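Local coordinates for protein guanine deaminase (Escherichia coli, PDB 6OHB) that catalyses the zinc-dependent hydrolytic deamination of guanine to xanthine and ammonia, a step of purine degradation, at residues A[344-347]-A[348-352]; A[367-371]-A[372-376]; A[50-53]-A[54-57]. All coordinates share one frame; numbering follows the deposited sequence.

Interaction 1: residues A[344-347]-A[348-352]; sequences YKVL and QLQGY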
loop_
_atom_site.group_PDB
_atom_site.type_symbol
_atom_site.label_atom_id
_atom_site.label_comp_id
_atom_site.label_asym_id
_atom_site.label_seq_id
_atom_site.Cartn_x
_atom_site.Cartn_y
_atom_site.Cartn_z
ATOM N N TYR A 344 1.135 -8.380 -5.698
ATOM C CA TYR A 344 2.526 -8.802 -5.603
ATOM C C TYR A 344 2.868 -9.270 -4.190
ATOM O O TYR A 344 3.553 -10.285 -4.016
ATOM C CB TYR A 344 3.441 -7.657 -6.042
ATOM C CG TYR A 344 4.909 -8.012 -6.033
ATOM C CD1 TYR A 344 5.677 -7.869 -4.876
ATOM C CD2 TYR A 344 5.529 -8.499 -7.177
ATOM C CE1 TYR A 344 7.025 -8.204 -4.863
ATOM C CE2 TYR A 344 6.874 -8.833 -7.176
ATOM C CZ TYR A 344 7.616 -8.686 -6.018
ATOM O OH TYR A 344 8.953 -9.019 -6.019
ATOM N N LYS A 345 2.405 -8.546 -3.164
ATOM C CA LYS A 345 2.689 -9.002 -1.796
ATOM C C LYS A 345 1.988 -10.327 -1.485
ATOM O O LYS A 345 2.590 -11.230 -0.886
ATOM C CB LYS A 345 2.307 -7.937 -0.766
ATOM C CG LYS A 345 3.164 -6.682 -0.837
ATOM C CD LYS A 345 2.631 -5.615 0.097
ATOM C CE LYS A 345 2.567 -4.264 -0.578
ATOM N NZ LYS A 345 1.478 -3.440 0.005
ATOM N N VAL A 346 0.722 -10.464 -1.885
ATOM C CA VAL A 346 -0.007 -11.711 -1.649
ATOM C C VAL A 346 0.723 -12.888 -2.294
ATOM O O VAL A 346 0.919 -13.955 -1.677
ATOM C CB VAL A 346 -1.447 -11.570 -2.188
ATOM C CG1 VAL A 346 -2.052 -12.928 -2.505
ATOM C CG2 VAL A 346 -2.318 -10.787 -1.209
ATOM N N LEU A 347 1.191 -12.698 -3.528
ATOM C CA LEU A 347 1.841 -13.791 -4.235
ATOM C C LEU A 347 3.229 -14.078 -3.673
ATOM O O LEU A 347 3.652 -15.239 -3.624
ATOM C CB LEU A 347 1.879 -13.476 -5.727
ATOM C CG LEU A 347 0.417 -13.460 -6.179
ATOM C CD1 LEU A 347 0.228 -12.757 -7.515
ATOM C CD2 LEU A 347 -0.145 -14.884 -6.199
ATOM N N GLN A 348 3.951 -13.042 -3.231
ATOM C CA GLN A 348 5.213 -13.280 -2.536
ATOM C C GLN A 348 4.988 -14.118 -1.286
ATOM O O GLN A 348 5.816 -14.967 -0.936
ATOM C CB GLN A 348 5.882 -11.956 -2.164
ATOM C CG GLN A 348 6.764 -11.351 -3.245
ATOM C CD GLN A 348 7.938 -12.238 -3.621
ATOM O OE1 GLN A 348 8.035 -12.707 -4.757
ATOM N NE2 GLN A 348 8.825 -12.489 -2.663
ATOM N N LEU A 349 3.869 -13.887 -0.593
ATOM C CA LEU A 349 3.550 -14.725 0.556
ATOM C C LEU A 349 3.265 -16.161 0.142
ATOM O O LEU A 349 3.506 -17.089 0.926
ATOM C CB LEU A 349 2.360 -14.159 1.320
ATOM C CG LEU A 349 2.638 -12.983 2.251
ATOM C CD1 LEU A 349 1.332 -12.525 2.850
ATOM C CD2 LEU A 349 3.630 -13.355 3.343
ATOM N N GLN A 350 2.763 -16.378 -1.074
ATOM C CA GLN A 350 2.562 -17.752 -1.535
ATOM C C GLN A 350 3.762 -18.339 -2.280
ATOM O O GLN A 350 3.657 -19.449 -2.816
ATOM C CB GLN A 350 1.317 -17.846 -2.417
ATOM C CG GLN A 350 0.058 -17.398 -1.724
ATOM C CD GLN A 350 -1.146 -17.463 -2.633
ATOM O OE1 GLN A 350 -1.603 -18.545 -2.994
ATOM N NE2 GLN A 350 -1.664 -16.303 -3.012
ATOM N N GLY A 351 4.892 -17.637 -2.332
ATOM C CA GLY A 351 6.034 -18.121 -3.084
ATOM C C GLY A 351 5.941 -17.937 -4.582
ATOM O O GLY A 351 6.760 -18.505 -5.314
ATOM N N TYR A 352 4.973 -17.163 -5.060
ATOM C CA TYR A 352 4.766 -16.916 -6.480
ATOM C C TYR A 352 5.281 -15.526 -6.831
ATOM O O TYR A 352 4.874 -14.535 -6.215
ATOM C CB TYR A 352 3.281 -17.041 -6.819
ATOM C CG TYR A 352 2.925 -16.858 -8.273
ATOM C CD1 TYR A 352 2.550 -15.612 -8.766
ATOM C CD2 TYR A 352 2.930 -17.935 -9.149
ATOM C CE1 TYR A 352 2.210 -15.441 -10.095
ATOM C CE2 TYR A 352 2.590 -17.773 -10.481
ATOM C CZ TYR A 352 2.229 -16.525 -10.948
ATOM O OH TYR A 352 1.889 -16.359 -12.274
#

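Interaction 2: residues A[367-371]-A[372-376]; sequences GAKSL and GLDDL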
loop_
_atom_site.group_PDB
_atom_site.type_symbol
_atom_site.label_atom_id
_atom_site.label_comp_id
_atom_site.label_asym_id
_atom_site.label_seq_id
_atom_site.Cartn_x
_atom_site.Cartn_y
_atom_site.Cartn_z
ATOM N N GLY A 367 -7.245 -8.259 -18.189
ATOM C CA GLY A 367 -8.502 -7.907 -17.549
ATOM C C GLY A 367 -9.649 -7.849 -18.539
ATOM O O GLY A 367 -10.717 -8.421 -18.304
ATOM N N ALA A 368 -9.426 -7.189 -19.681
ATOM C CA ALA A 368 -10.437 -7.158 -20.738
ATOM C C ALA A 368 -10.819 -8.568 -21.164
ATOM O O ALA A 368 -11.999 -8.855 -21.401
ATOM C CB ALA A 368 -9.932 -6.350 -21.937
ATOM N N LYS A 369 -9.831 -9.460 -21.261
ATOM C CA LYS A 369 -10.091 -10.848 -21.627
ATOM C C LYS A 369 -10.967 -11.547 -20.594
ATOM O O LYS A 369 -11.880 -12.299 -20.956
ATOM C CB LYS A 369 -8.766 -11.590 -21.792
ATOM C CG LYS A 369 -8.905 -13.089 -21.931
ATOM C CD LYS A 369 -9.231 -13.477 -23.346
ATOM C CE LYS A 369 -8.968 -14.958 -23.560
ATOM N NZ LYS A 369 -7.705 -15.381 -22.882
ATOM N N SER A 370 -10.699 -11.321 -19.301
ATOM C CA SER A 370 -11.543 -11.925 -18.272
ATOM C C SER A 370 -12.977 -11.420 -18.366
ATOM O O SER A 370 -13.917 -12.155 -18.043
ATOM C CB SER A 370 -10.972 -11.655 -16.875
ATOM O OG SER A 370 -11.411 -10.403 -16.371
ATOM N N LEU A 371 -13.167 -10.185 -18.825
ATOM C CA LEU A 371 -14.502 -9.641 -19.037
ATOM C C LEU A 371 -15.050 -9.947 -20.428
ATOM O O LEU A 371 -16.169 -9.528 -20.739
ATOM C CB LEU A 371 -14.497 -8.128 -18.798
ATOM C CG LEU A 371 -14.117 -7.720 -17.369
ATOM C CD1 LEU A 371 -14.335 -6.230 -17.144
ATOM C CD2 LEU A 371 -14.890 -8.548 -16.342
ATOM N N GLY A 372 -14.286 -10.643 -21.270
ATOM C CA GLY A 372 -14.720 -10.921 -22.629
ATOM C C GLY A 372 -14.797 -9.703 -23.524
ATOM O O GLY A 372 -15.636 -9.660 -24.431
ATOM N N LEU A 373 -13.941 -8.707 -23.296
ATOM C CA LEU A 373 -13.936 -7.481 -24.086
ATOM C C LEU A 373 -12.606 -7.242 -24.784
ATOM O O LEU A 373 -12.380 -6.140 -25.293
ATOM C CB LEU A 373 -14.275 -6.271 -23.210
ATOM C CG LEU A 373 -15.631 -6.209 -22.508
ATOM C CD1 LEU A 373 -15.652 -5.047 -21.523
ATOM C CD2 LEU A 373 -16.750 -6.072 -23.530
ATOM N N ASP A 374 -11.713 -8.237 -24.803
ATOM C CA ASP A 374 -10.391 -8.070 -25.397
ATOM C C ASP A 374 -10.442 -7.830 -26.904
ATOM O O ASP A 374 -9.425 -7.427 -27.482
ATOM C CB ASP A 374 -9.515 -9.287 -25.097
ATOM C CG ASP A 374 -10.156 -10.590 -25.530
ATOM O OD1 ASP A 374 -11.248 -10.912 -25.008
ATOM O OD2 ASP A 374 -9.566 -11.286 -26.390
ATOM N N ASP A 375 -11.579 -8.076 -27.558
ATOM C CA ASP A 375 -11.706 -7.704 -28.961
ATOM C C ASP A 375 -12.027 -6.228 -29.147
ATOM O O ASP A 375 -11.896 -5.719 -30.265
ATOM C CB ASP A 375 -12.796 -8.540 -29.644
ATOM C CG ASP A 375 -12.433 -10.008 -29.749
ATOM O OD1 ASP A 375 -13.352 -10.852 -29.684
ATOM O OD2 ASP A 375 -11.231 -10.319 -29.902
ATOM N N LEU A 376 -12.415 -5.531 -28.080
ATOM C CA LEU A 376 -12.792 -4.126 -28.149
ATOM C C LEU A 376 -11.785 -3.182 -27.513
ATOM O O LEU A 376 -11.611 -2.069 -28.010
ATOM C CB LEU A 376 -14.161 -3.909 -27.488
ATOM C CG LEU A 376 -15.262 -4.860 -27.962
ATOM C CD1 LEU A 376 -16.603 -4.478 -27.358
ATOM C CD2 LEU A 376 -15.341 -4.877 -29.487
#

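Interaction 3: residues A[50-53]-A[54-57]; sequences FGEW and ENGK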
loop_
_atom_site.group_PDB
_atom_site.type_symbol
_atom_site.label_atom_id
_atom_site.label_comp_id
_atom_site.label_asym_id
_atom_site.label_seq_id
_atom_site.Cartn_x
_atom_site.Cartn_y
_atom_site.Cartn_z
ATOM N N PHE A 50 -1.588 3.045 -35.413
ATOM C CA PHE A 50 -0.636 3.084 -34.318
ATOM C C PHE A 50 0.716 2.592 -34.801
ATOM O O PHE A 50 0.791 1.602 -35.534
ATOM C CB PHE A 50 -1.108 2.234 -33.136
ATOM C CG PHE A 50 -0.085 2.106 -32.056
ATOM C CD1 PHE A 50 0.297 3.212 -31.321
ATOM C CD2 PHE A 50 0.511 0.890 -31.787
ATOM C CE1 PHE A 50 1.245 3.105 -30.328
ATOM C CE2 PHE A 50 1.461 0.779 -30.794
ATOM C CZ PHE A 50 1.829 1.886 -30.064
ATOM N N GLY A 51 1.783 3.275 -34.395
ATOM C CA GLY A 51 3.105 2.761 -34.709
ATOM C C GLY A 51 4.195 3.782 -34.455
ATOM O O GLY A 51 4.041 4.681 -33.631
ATOM N N GLU A 52 5.311 3.597 -35.155
ATOM C CA GLU A 52 6.451 4.496 -35.013
ATOM C C GLU A 52 6.128 5.876 -35.575
ATOM O O GLU A 52 5.475 6.007 -36.618
ATOM C CB GLU A 52 7.679 3.922 -35.726
ATOM C CG GLU A 52 8.213 2.630 -35.127
ATOM C CD GLU A 52 9.235 2.873 -34.034
ATOM O OE1 GLU A 52 9.560 4.054 -33.769
ATOM O OE2 GLU A 52 9.723 1.882 -33.447
ATOM N N TRP A 53 6.602 6.906 -34.871
ATOM C CA TRP A 53 6.352 8.290 -35.263
ATOM C C TRP A 53 6.772 8.555 -36.708
ATOM O O TRP A 53 6.018 9.146 -37.492
ATOM C CB TRP A 53 7.085 9.229 -34.297
ATOM C CG TRP A 53 7.091 10.675 -34.708
ATOM C CD1 TRP A 53 8.167 11.397 -35.127
ATOM C CD2 TRP A 53 5.971 11.577 -34.723
ATOM N NE1 TRP A 53 7.791 12.688 -35.409
ATOM C CE2 TRP A 53 6.449 12.825 -35.170
ATOM C CE3 TRP A 53 4.614 11.451 -34.403
ATOM C CZ2 TRP A 53 5.619 13.937 -35.311
ATOM C CZ3 TRP A 53 3.789 12.561 -34.542
ATOM C CH2 TRP A 53 4.296 13.787 -34.993
ATOM N N GLU A 54 7.980 8.131 -37.082
ATOM C CA GLU A 54 8.440 8.416 -38.436
ATOM C C GLU A 54 7.673 7.617 -39.482
ATOM O O GLU A 54 7.619 8.041 -40.642
ATOM C CB GLU A 54 9.943 8.151 -38.561
ATOM C CG GLU A 54 10.827 8.995 -37.627
ATOM C CD GLU A 54 10.905 10.474 -38.007
ATOM O OE1 GLU A 54 10.279 10.884 -39.006
ATOM O OE2 GLU A 54 11.606 11.234 -37.305
ATOM N N ASN A 55 7.057 6.493 -39.097
ATOM C CA ASN A 55 6.256 5.696 -40.024
ATOM C C ASN A 55 4.839 6.222 -40.215
ATOM O O ASN A 55 4.153 5.770 -41.136
ATOM C CB ASN A 55 6.170 4.239 -39.556
ATOM C CG ASN A 55 7.475 3.488 -39.729
ATOM O OD1 ASN A 55 8.312 3.859 -40.546
ATOM N ND2 ASN A 55 7.648 2.413 -38.963
ATOM N N GLY A 56 4.371 7.148 -39.383
ATOM C CA GLY A 56 2.983 7.554 -39.482
ATOM C C GLY A 56 2.738 9.046 -39.515
ATOM O O GLY A 56 1.618 9.478 -39.796
ATOM N N LYS A 57 3.772 9.844 -39.231
ATOM C CA LYS A 57 3.603 11.291 -39.134
ATOM C C LYS A 57 3.008 11.904 -40.400
ATOM O O LYS A 57 2.364 12.958 -40.322
ATOM C CB LYS A 57 4.954 11.934 -38.797
ATOM C CG LYS A 57 5.324 13.141 -39.643
ATOM C CD LYS A 57 6.676 13.718 -39.261
ATOM C CE LYS A 57 7.808 12.768 -39.594
ATOM N NZ LYS A 57 9.133 13.462 -39.545
HETATM O O HOH W 1 5.398 1.192 -37.336
HETATM O O HOH W 2 9.750 6.949 -35.479
#

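Interaction 1: residues A[344-347]-A[348-352]
L347 and Y352 close the C-terminal end of helix 336-349, where a Schellman motif turns the chain and brings the two side chains alongside each other. L347 can be followed outward. Its CB lies 3.2 Å from Y352 O and also touches Y352 CD1, at the edge of the ring and near its plane. CG and CD1 run on past the same ring atom, and the other methyl, CD2, touches both Y352 CD1 and the amide nitrogen Q350 NE2, the latter at 3.8 Å. Y352 reaches this position because its CG is anti to the backbone N (chi1 -178°), and its OH is hydrogen-bonded to E358 OE2. In the backbone, Y352 N donates to L347 O at 2.7 Å from above the carbonyl plane, while G351 N bonds to Q348 O at 3.2 Å; G351 takes the positive phi that the motif demands.

One turn earlier Q348 lies beside Y344, the amide and ring planes only 18° apart, with Q348 CG 3.5 Å from Y344 CE1. Q350 extends along V346, its NE2 3.4 Å from V346 CG1 and hydrogen-bonded to F310 O. On the dimer side, L349 packs on L349 of the second subunit. The chemistry is thus divided: backbone bonds engage the carbonyls from Y344 to Q348, apolar carbons of L347 meet the ring edge of Y352, and the polar tips of Q350 and Y352 are anchored elsewhere in the chain.

Interaction 2: residues A[367-371]-A[372-376]
K369 and D374 stand side by side where helix 365-370 gives way to a loop, and they exemplify how a Schellman turn folds the following residues back over the last helical turn. In sequence order, G367 comes first and contributes its carbonyl oxygen, which takes two donors: the backbone N of L371 and the hydroxyl S370 OG, the latter at 2.9 Å in the carbonyl plane and on a lone pair. A368 follows. Its O accepts from L373 N at 2.7 Å in a nearly straight bond (173° at the hydrogen), the donor standing above the carbonyl plane, and its CB rests 3.9 Å from D374 CA.

K369 supplies both backbone and side chain. K369 O receives G372 N at 2.9 Å, again from well above the carbonyl plane. The lysine chain bends at chi2 (83°), which carries CD to within 3.7 Å of D374 OD1; the contact is therefore made by the aliphatic part, and K369 NZ remains 5.7 Å from D374 OD2, too far for a salt bridge although the opposite charges may still attract. The carboxylate also lies against the helix backbone, with D374 OD1 3.6 Å from K369 CA. The CB of S370 points away from residues 372-376, and L371, the last of the segment, brings its CB near L373 CD1 (4.3 Å).

G372, at positive phi, makes the reversal. L371 packs against strands 73-84 and 135-141, and L373 also meets the latter at T137; S370 touches T81, so the helix end is seated on the barrel strands, and the loop then leads toward strand 388-391.

Interaction 3: residues A[50-53]-A[54-57]
The indole of W53 carries K57 on one face: K57 CB stands 4.0 Å from the centroid of the six-membered ring and only 10° off its normal, a CH-pi contact. The contact belongs to a short, weakly bonded helical turn, 53-56, following strand 46-50 of the small four-stranded sheet outside the catalytic barrel. The lysine chain continues over the indole, K57 CD coming 4.1 Å from W53 NE1. W53 also makes a cation-pi contact with R12. Two further flat groups lie nearby: the E54 carboxylate is inclined at 64° to the indole, and the amide of N55 is almost perpendicular to the E52 carboxylate.

W53 extends from the turn with CG anti to the backbone N (chi1 171°), which sets the ring beneath the lysine. Its carbonyl oxygen serves the turn as well, accepting from two backbone donors: K57 N nearly along the C=O axis, and G56 N from above the carbonyl plane. A weak bond from N55 N to E52 O supports the same bend, and N55 ND2 packs on E52 CB at 3.6 Å.

Two waters bridge E52 to the residues that open the turn, one to N55 and the other to E54. The first accepts from both E52 N and N55 ND2. The second accepts from E54 N at 2.7 Å and donates, weakly, to E52 OE1. The lysine, having crossed the indole, bends near its end and forms a salt bridge with the residue just beyond the tryptophan: K57 NZ lies 2.9 Å from E54 OE1, on the syn side, somewhat out of the carboxylate plane.

In the fold
All three contacts are local turns in series along one chain: interaction 3 comes first, then interaction 1, then interaction 2. They are spread through the molecule and none touches another. Interactions 1 and 2 both end helices with a Schellman motif and belong to the amidohydrolase domain, their centres about 25 Å apart; interaction 3 is about 40 Å from interaction 1 and about 27 Å from interaction 2, centre to centre. Interaction 2 lies nearest the zinc site of H82, H84, H237 and D327: the L371 side chain is about 8 Å from that of H82 and about 13 Å from the metal. Interaction 1 faces the second subunit, and interaction 3 is on the surface.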